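Local coordinates for iron-regulated ABC transporter siderophore-binding protein SirA (Staphylococcus aureus subsp. aureus, PDB 3MWF) that binds the ferric siderophore staphyloferrin B and probably delivers it to an ABC transporter for iron uptake, at residues Phe55-Asn60 / Asp267-Asn272; Ala163-Phe168 / Glu183-Leu188. One frame throughout, in Å; residues are numbered along the deposited sequence.

Overall arrangement
Interaction 1 (55-60 with 267-272) spans the two halves of this siderophore-binding protein, whereas interaction 2 (163-168 with 183-188) lies wholly within the half built on the mixed sheet of strands 206-209, 173-176, 163-168, 222-227 and 262-263. They lie about 18 Å apart, centre to centre, and both segments of interaction 2 fall between 55-60 and 267-272 in the chain. The two touch by packing, Trp-271 CZ3 lying 4.3 Å from Val-165 CG2. Both also adjoin helix 277-290, which Thr-270, Trp-271, Leu-185 and Leu-188 contact. Helix 268-273 thus touches the 55-60 loop, the sheet of the other half and, through Asn-272, the ligand; it ties the pocket to both halves, consistent with a siderophore held between two lobes.

Interaction 1: Phe55-Asn60 / Asp267-Asn272; sequences FEYIKN and DEITWN. With SE8 (5-[(2-{[(3S)-5-{[(2S)-2-amino-2-carboxyethyl]amino}-3-carboxy-3-hydroxy-5-oxopentanoyl]amino}ethyl)amino]-2,5-dioxopentanoic acid), chain C.
A small apolar contact with a CH-pi component, made by Phe-55, Tyr-57 and Ile-269, joins the loop that follows strand 44-45 to the start of helix 268-273, near the cleft of this periplasmic binding protein fold. Ile-269 CG2 sits over the face of the Phe-55 ring, 4.0 Å from its centroid and 11° off the ring normal. The other branch of the isoleucine runs alongside the same ring, and its CD1 ends 3.7 Å from Phe-55 CD1. With CG1 beside the backbone N (chi1 -61°), Ile-269 turns both branches to the phenyl group. CG2 meets a second aromatic as well, at 4.1 Å from Tyr-57 CD1, approaching that ring obliquely. Behind the tyrosine, Ile-58 CB covers one ring face, while the phenol OH is hydrogen-bonded to Asp-33.

The helix start is capped: the anti lone pair of Asp-267 OD1 accepts from Ile-269 N at 2.9 Å, and this fixes the backbone that carries the isoleucine. About one turn further on, Asn-272 gives ND2 to a carboxylate oxygen of the siderophore, O24 of SE8, at 2.8 Å with an N-H...O angle of 159°. Tyr-176, Arg-93, Arg-174 and Arg-169 supply further hydrogen bonds to the ligand.

No hydrogen bond crosses between 55-60 and 267-272; the contact rests on van der Waals packing, the CH-pi approach and burial of apolar surface, about 135 Å² in all. The same short helix that packs on the loop through Ile-269 offers Asn-272 to the ligand carboxylate.

Interaction 2: Ala163-Phe168 / Glu183-Leu188; sequences ASVVNF and EILNDL
Strand 163-168, in the mixed sheet that runs from strand 206-209 to strand 262-263, is packed on one side by helix 179-187 in an alpha/beta layer contact that rests on Leu-185. One methyl of this leucine does the touching: its CD1 comes 3.5 Å from Val-165 CG2 and 3.9 Å from Ala-163 CB. Two residues apart on an extended strand, Ala-163 and Val-165 direct their beta carbons to the same side, and Leu-185 CD1 reaches both. The leucine comes in across the valine at a slant, CD1 foremost. In Val-165, CG2 lies beside the backbone N and anti to the carbonyl carbon (chi1 178°, measured to CG1), which turns this branch, the one that touches, to the helix. All three residues are buried, and no hydrogen bond links the segments.

Within the sheet, strand 163-168 runs between strands 173-176 and 222-227, with backbone hydrogen bonds between Val-165 and Tyr-176, and between Phe-224 and both Ser-164 and Val-166. Leu-185 also touches Leu-287, and Ile-184 touches Ser-280, so helix 179-187 lies against both the sheet and helix 277-290; Leu-188 adds a further contact there.

Interaction 1: Phe55-Asn60 / Asp267-Asn272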
loop_
_atom_site.group_PDB
_atom_site.type_symbol
_atom_site.label_atom_id
_atom_site.label_comp_id
_atom_site.label_asym_id
_atom_site.label_seq_id
_atom_site.Cartn_x
_atom_site.Cartn_y
_atom_site.Cartn_z
ATOM N N PHE A 55 -7.685 11.975 0.036
ATOM C CA PHE A 55 -6.712 12.102 1.115
ATOM C C PHE A 55 -6.100 13.500 1.145
ATOM O O PHE A 55 -5.741 14.062 0.094
ATOM C CB PHE A 55 -5.550 11.112 0.947
ATOM C CG PHE A 55 -5.913 9.682 1.209
ATOM C CD1 PHE A 55 -6.511 9.302 2.412
ATOM C CD2 PHE A 55 -5.596 8.688 0.266
ATOM C CE1 PHE A 55 -6.833 7.968 2.677
ATOM C CE2 PHE A 55 -5.907 7.369 0.515
ATOM C CZ PHE A 55 -6.525 6.980 1.702
ATOM N N GLU A 56 -5.964 14.043 2.352
ATOM C CA GLU A 56 -5.366 15.372 2.551
ATOM C C GLU A 56 -4.031 15.569 1.820
ATOM O O GLU A 56 -3.796 16.603 1.179
ATOM C CB GLU A 56 -5.193 15.650 4.052
ATOM C CG GLU A 56 -4.827 17.092 4.364
ATOM C CD GLU A 56 -6.029 18.012 4.235
ATOM O OE1 GLU A 56 -7.081 17.536 3.763
ATOM O OE2 GLU A 56 -5.936 19.197 4.613
ATOM N N TYR A 57 -3.164 14.561 1.878
ATOM C CA TYR A 57 -1.832 14.675 1.294
ATOM C C TYR A 57 -1.841 14.899 -0.230
ATOM O O TYR A 57 -0.922 15.498 -0.773
ATOM C CB TYR A 57 -0.913 13.494 1.705
ATOM C CG TYR A 57 -1.005 12.302 0.757
ATOM C CD1 TYR A 57 -1.982 11.342 0.929
ATOM C CD2 TYR A 57 -0.148 12.193 -0.333
ATOM C CE1 TYR A 57 -2.094 10.243 0.034
ATOM C CE2 TYR A 57 -0.232 11.126 -1.229
ATOM C CZ TYR A 57 -1.220 10.162 -1.032
ATOM O OH TYR A 57 -1.302 9.116 -1.911
ATOM N N ILE A 58 -2.910 14.477 -0.900
ATOM C CA ILE A 58 -2.980 14.549 -2.358
ATOM C C ILE A 58 -4.111 15.410 -2.952
ATOM O O ILE A 58 -4.149 15.636 -4.180
ATOM C CB ILE A 58 -3.057 13.097 -2.919
ATOM C CG1 ILE A 58 -2.540 13.013 -4.357
ATOM C CG2 ILE A 58 -4.459 12.475 -2.716
ATOM C CD1 ILE A 58 -2.410 11.566 -4.844
ATOM N N LYS A 59 -5.017 15.897 -2.114
ATOM C CA LYS A 59 -6.266 16.471 -2.642
ATOM C C LYS A 59 -6.006 17.726 -3.495
ATOM O O LYS A 59 -6.740 17.960 -4.456
ATOM C CB LYS A 59 -7.303 16.725 -1.537
ATOM C CG LYS A 59 -7.005 17.921 -0.690
ATOM C CD LYS A 59 -8.014 18.110 0.426
ATOM C CE LYS A 59 -7.664 19.393 1.192
ATOM N NZ LYS A 59 -8.324 19.404 2.513
ATOM N N ASN A 60 -4.952 18.486 -3.169
ATOM C CA ASN A 60 -4.614 19.698 -3.941
ATOM C C ASN A 60 -4.053 19.374 -5.325
ATOM O O ASN A 60 -3.986 20.250 -6.197
ATOM C CB ASN A 60 -3.660 20.636 -3.161
ATOM C CG ASN A 60 -4.327 21.282 -1.924
ATOM O OD1 ASN A 60 -5.548 21.482 -1.872
ATOM N ND2 ASN A 60 -3.516 21.608 -0.926
ATOM N N ASP A 267 0.484 6.392 11.128
ATOM C CA ASP A 267 -0.540 6.939 10.237
ATOM C C ASP A 267 -0.984 5.851 9.272
ATOM O O ASP A 267 -0.186 5.411 8.439
ATOM C CB ASP A 267 0.032 8.110 9.437
ATOM C CG ASP A 267 -1.045 8.942 8.816
ATOM O OD1 ASP A 267 -1.974 8.395 8.165
ATOM O OD2 ASP A 267 -1.011 10.161 9.016
ATOM N N GLU A 268 -2.240 5.433 9.374
ATOM C CA GLU A 268 -2.765 4.382 8.462
ATOM C C GLU A 268 -2.650 4.745 6.978
ATOM O O GLU A 268 -2.572 3.850 6.128
ATOM C CB GLU A 268 -4.225 4.022 8.799
ATOM C CG GLU A 268 -5.195 5.226 8.613
ATOM C CD GLU A 268 -6.632 4.912 8.949
ATOM O OE1 GLU A 268 -7.115 3.773 8.811
ATOM O OE2 GLU A 268 -7.322 5.850 9.371
ATOM N N ILE A 269 -2.669 6.046 6.651
ATOM C CA ILE A 269 -2.617 6.447 5.232
ATOM C C ILE A 269 -1.241 6.147 4.651
ATOM O O ILE A 269 -1.126 5.507 3.608
ATOM C CB ILE A 269 -2.999 7.933 5.058
ATOM C CG1 ILE A 269 -4.425 8.123 5.555
ATOM C CG2 ILE A 269 -2.862 8.361 3.591
ATOM C CD1 ILE A 269 -4.821 9.622 5.664
ATOM N N THR A 270 -0.209 6.558 5.382
ATOM C CA THR A 270 1.179 6.252 5.006
ATOM C C THR A 270 1.464 4.745 4.996
ATOM O O THR A 270 2.115 4.229 4.076
ATOM C CB THR A 270 2.124 6.937 5.980
ATOM O OG1 THR A 270 1.984 8.343 5.781
ATOM C CG2 THR A 270 3.610 6.552 5.725
ATOM N N TRP A 271 0.990 4.074 6.042
ATOM C CA TRP A 271 1.370 2.695 6.294
ATOM C C TRP A 271 0.580 1.667 5.510
ATOM O O TRP A 271 1.021 0.514 5.405
ATOM C CB TRP A 271 1.356 2.381 7.797
ATOM C CG TRP A 271 2.612 2.896 8.455
ATOM C CD1 TRP A 271 2.890 4.199 8.804
ATOM C CD2 TRP A 271 3.777 2.131 8.768
ATOM N NE1 TRP A 271 4.166 4.280 9.333
ATOM C CE2 TRP A 271 4.733 3.026 9.313
ATOM C CE3 TRP A 271 4.113 0.771 8.636
ATOM C CZ2 TRP A 271 6.000 2.597 9.749
ATOM C CZ3 TRP A 271 5.370 0.339 9.066
ATOM C CH2 TRP A 271 6.301 1.254 9.626
ATOM N N ASN A 272 -0.586 2.050 4.969
ATOM C CA ASN A 272 -1.341 1.089 4.187
ATOM C C ASN A 272 -2.307 1.656 3.151
ATOM O O ASN A 272 -2.416 1.119 2.026
ATOM C CB ASN A 272 -2.162 0.159 5.107
ATOM C CG ASN A 272 -2.720 -1.019 4.340
ATOM O OD1 ASN A 272 -1.976 -1.719 3.640
ATOM N ND2 ASN A 272 -4.022 -1.241 4.462
HETATM C C1 SE8 C . -11.828 -3.531 1.620
HETATM C C2 SE8 C . -11.575 -3.202 3.065
HETATM C C3 SE8 C . -11.185 -1.741 3.227
HETATM N N4 SE8 C . -9.901 -1.424 2.610
HETATM C C5 SE8 C . -8.774 -1.446 3.293
HETATM C C6 SE8 C . -7.500 -1.263 2.506
HETATM C C7 SE8 C . -7.037 -2.590 1.903
HETATM C C8 SE8 C . -5.842 -2.301 0.976
HETATM C C9 SE8 C . -5.122 -3.548 0.467
HETATM N N10 SE8 C . -5.854 -4.632 0.213
HETATM C C11 SE8 C . -5.193 -5.809 -0.302
HETATM C C12 SE8 C . -5.732 -6.178 -1.674
HETATM N N13 SE8 C . -5.443 -7.562 -2.025
HETATM C C14 SE8 C . -6.197 -8.628 -1.625
HETATM C C15 SE8 C . -7.600 -8.406 -1.142
HETATM C C16 SE8 C . -7.391 -7.967 0.286
HETATM C C17 SE8 C . -8.399 -7.004 0.830
HETATM C C18 SE8 C . -9.038 -7.466 2.052
HETATM O O19 SE8 C . -12.896 -3.123 1.093
HETATM O O20 SE8 C . -10.994 -4.238 1.021
HETATM N N21 SE8 C . -10.511 -4.087 3.579
HETATM O O22 SE8 C . -8.708 -1.609 4.496
HETATM C C23 SE8 C . -6.691 -3.574 3.007
HETATM O O24 SE8 C . -5.613 -3.440 3.637
HETATM O O25 SE8 C . -7.478 -4.519 3.265
HETATM O O26 SE8 C . -8.135 -3.174 1.179
HETATM O O27 SE8 C . -3.909 -3.514 0.292
HETATM O O28 SE8 C . -5.771 -9.768 -1.613
HETATM O O29 SE8 C . -8.568 -5.869 0.375
HETATM O O30 SE8 C . -9.488 -6.625 2.823
HETATM O O31 SE8 C . -9.077 -8.695 2.318
#

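Interaction 2: Ala163-Phe168 / Glu183-Leu188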
loop_
_atom_site.group_PDB
_atom_site.type_symbol
_atom_site.label_atom_id
_atom_site.label_comp_id
_atom_site.label_asym_id
_atom_site.label_seq_id
_atom_site.Cartn_x
_atom_site.Cartn_y
_atom_site.Cartn_z
ATOM N N ALA A 163 10.868 -7.757 11.846
ATOM C CA ALA A 163 9.779 -6.778 12.006
ATOM C C ALA A 163 8.450 -7.480 11.762
ATOM O O ALA A 163 8.390 -8.479 11.039
ATOM C CB ALA A 163 9.945 -5.618 10.987
ATOM N N SER A 164 7.399 -6.971 12.395
ATOM C CA SER A 164 6.026 -7.327 11.945
ATOM C C SER A 164 5.194 -6.062 11.960
ATOM O O SER A 164 5.484 -5.139 12.720
ATOM C CB SER A 164 5.394 -8.414 12.806
ATOM O OG SER A 164 5.164 -7.994 14.147
ATOM N N VAL A 165 4.184 -6.039 11.096
ATOM C CA VAL A 165 3.247 -4.929 10.996
ATOM C C VAL A 165 1.890 -5.506 11.396
ATOM O O VAL A 165 1.328 -6.374 10.700
ATOM C CB VAL A 165 3.210 -4.375 9.547
ATOM C CG1 VAL A 165 2.164 -3.231 9.446
ATOM C CG2 VAL A 165 4.610 -3.874 9.162
ATOM N N VAL A 166 1.403 -5.073 12.549
ATOM C CA VAL A 166 0.167 -5.622 13.145
ATOM C C VAL A 166 -0.903 -4.560 13.006
ATOM O O VAL A 166 -0.683 -3.400 13.409
ATOM C CB VAL A 166 0.381 -5.965 14.630
ATOM C CG1 VAL A 166 -0.925 -6.381 15.308
ATOM C CG2 VAL A 166 1.461 -7.100 14.758
ATOM N N ASN A 167 -2.042 -4.969 12.454
ATOM C CA ASN A 167 -3.166 -4.042 12.189
ATOM C C ASN A 167 -4.376 -4.485 12.976
ATOM O O ASN A 167 -4.954 -5.570 12.737
ATOM C CB ASN A 167 -3.428 -4.044 10.672
ATOM C CG ASN A 167 -4.821 -3.532 10.257
ATOM O OD1 ASN A 167 -5.432 -4.121 9.358
ATOM N ND2 ASN A 167 -5.319 -2.456 10.888
ATOM N N PHE A 168 -4.778 -3.650 13.939
ATOM C CA PHE A 168 -6.004 -3.941 14.674
ATOM C C PHE A 168 -7.201 -3.419 13.880
ATOM O O PHE A 168 -7.197 -2.251 13.443
ATOM C CB PHE A 168 -5.962 -3.330 16.071
ATOM C CG PHE A 168 -4.881 -3.924 16.919
ATOM C CD1 PHE A 168 -4.927 -5.279 17.218
ATOM C CD2 PHE A 168 -3.813 -3.157 17.361
ATOM C CE1 PHE A 168 -3.934 -5.875 17.972
ATOM C CE2 PHE A 168 -2.797 -3.750 18.150
ATOM C CZ PHE A 168 -2.860 -5.121 18.438
ATOM N N GLU A 183 5.959 -5.473 2.226
ATOM C CA GLU A 183 6.910 -5.503 1.115
ATOM C C GLU A 183 7.985 -4.419 1.200
ATOM O O GLU A 183 9.142 -4.684 0.860
ATOM C CB GLU A 183 6.217 -5.442 -0.243
ATOM C CG GLU A 183 5.356 -6.701 -0.520
ATOM C CD GLU A 183 5.052 -6.889 -1.999
ATOM O OE1 GLU A 183 5.486 -6.107 -2.858
ATOM O OE2 GLU A 183 4.385 -7.873 -2.332
ATOM N N ILE A 184 7.608 -3.207 1.628
ATOM C CA ILE A 184 8.588 -2.136 1.808
ATOM C C ILE A 184 9.598 -2.493 2.897
ATOM O O ILE A 184 10.804 -2.348 2.687
ATOM C CB ILE A 184 7.896 -0.798 2.078
ATOM C CG1 ILE A 184 7.205 -0.351 0.780
ATOM C CG2 ILE A 184 8.939 0.284 2.493
ATOM C CD1 ILE A 184 6.138 0.743 1.014
ATOM N N LEU A 185 9.120 -3.001 4.032
ATOM C CA LEU A 185 10.060 -3.427 5.073
ATOM C C LEU A 185 11.006 -4.497 4.527
ATOM O O LEU A 185 12.195 -4.507 4.890
ATOM C CB LEU A 185 9.363 -3.921 6.344
ATOM C CG LEU A 185 8.509 -2.905 7.092
ATOM C CD1 LEU A 185 8.011 -3.525 8.378
ATOM C CD2 LEU A 185 9.275 -1.591 7.331
ATOM N N ASN A 186 10.475 -5.426 3.735
ATOM C CA ASN A 186 11.325 -6.440 3.103
ATOM C C ASN A 186 12.418 -5.778 2.206
ATOM O O ASN A 186 13.601 -6.158 2.248
ATOM C CB ASN A 186 10.485 -7.438 2.277
ATOM C CG ASN A 186 11.280 -8.696 1.920
ATOM O OD1 ASN A 186 11.773 -8.859 0.789
ATOM N ND2 ASN A 186 11.431 -9.563 2.882
ATOM N N ASP A 187 12.035 -4.769 1.428
ATOM C CA ASP A 187 13.005 -4.024 0.623
ATOM C C ASP A 187 14.101 -3.410 1.488
ATOM O O ASP A 187 15.282 -3.379 1.101
ATOM C CB ASP A 187 12.305 -2.880 -0.134
ATOM C CG ASP A 187 11.510 -3.345 -1.343
ATOM O OD1 ASP A 187 11.631 -4.501 -1.804
ATOM O OD2 ASP A 187 10.765 -2.510 -1.877
ATOM N N LEU A 188 13.705 -2.912 2.643
ATOM C CA LEU A 188 14.606 -2.212 3.558
ATOM C C LEU A 188 15.553 -3.147 4.313
ATOM O O LEU A 188 16.421 -2.691 5.047
ATOM C CB LEU A 188 13.787 -1.383 4.536
ATOM C CG LEU A 188 13.015 -0.261 3.854
ATOM C CD1 LEU A 188 12.089 0.349 4.862
ATOM C CD2 LEU A 188 14.002 0.820 3.257
#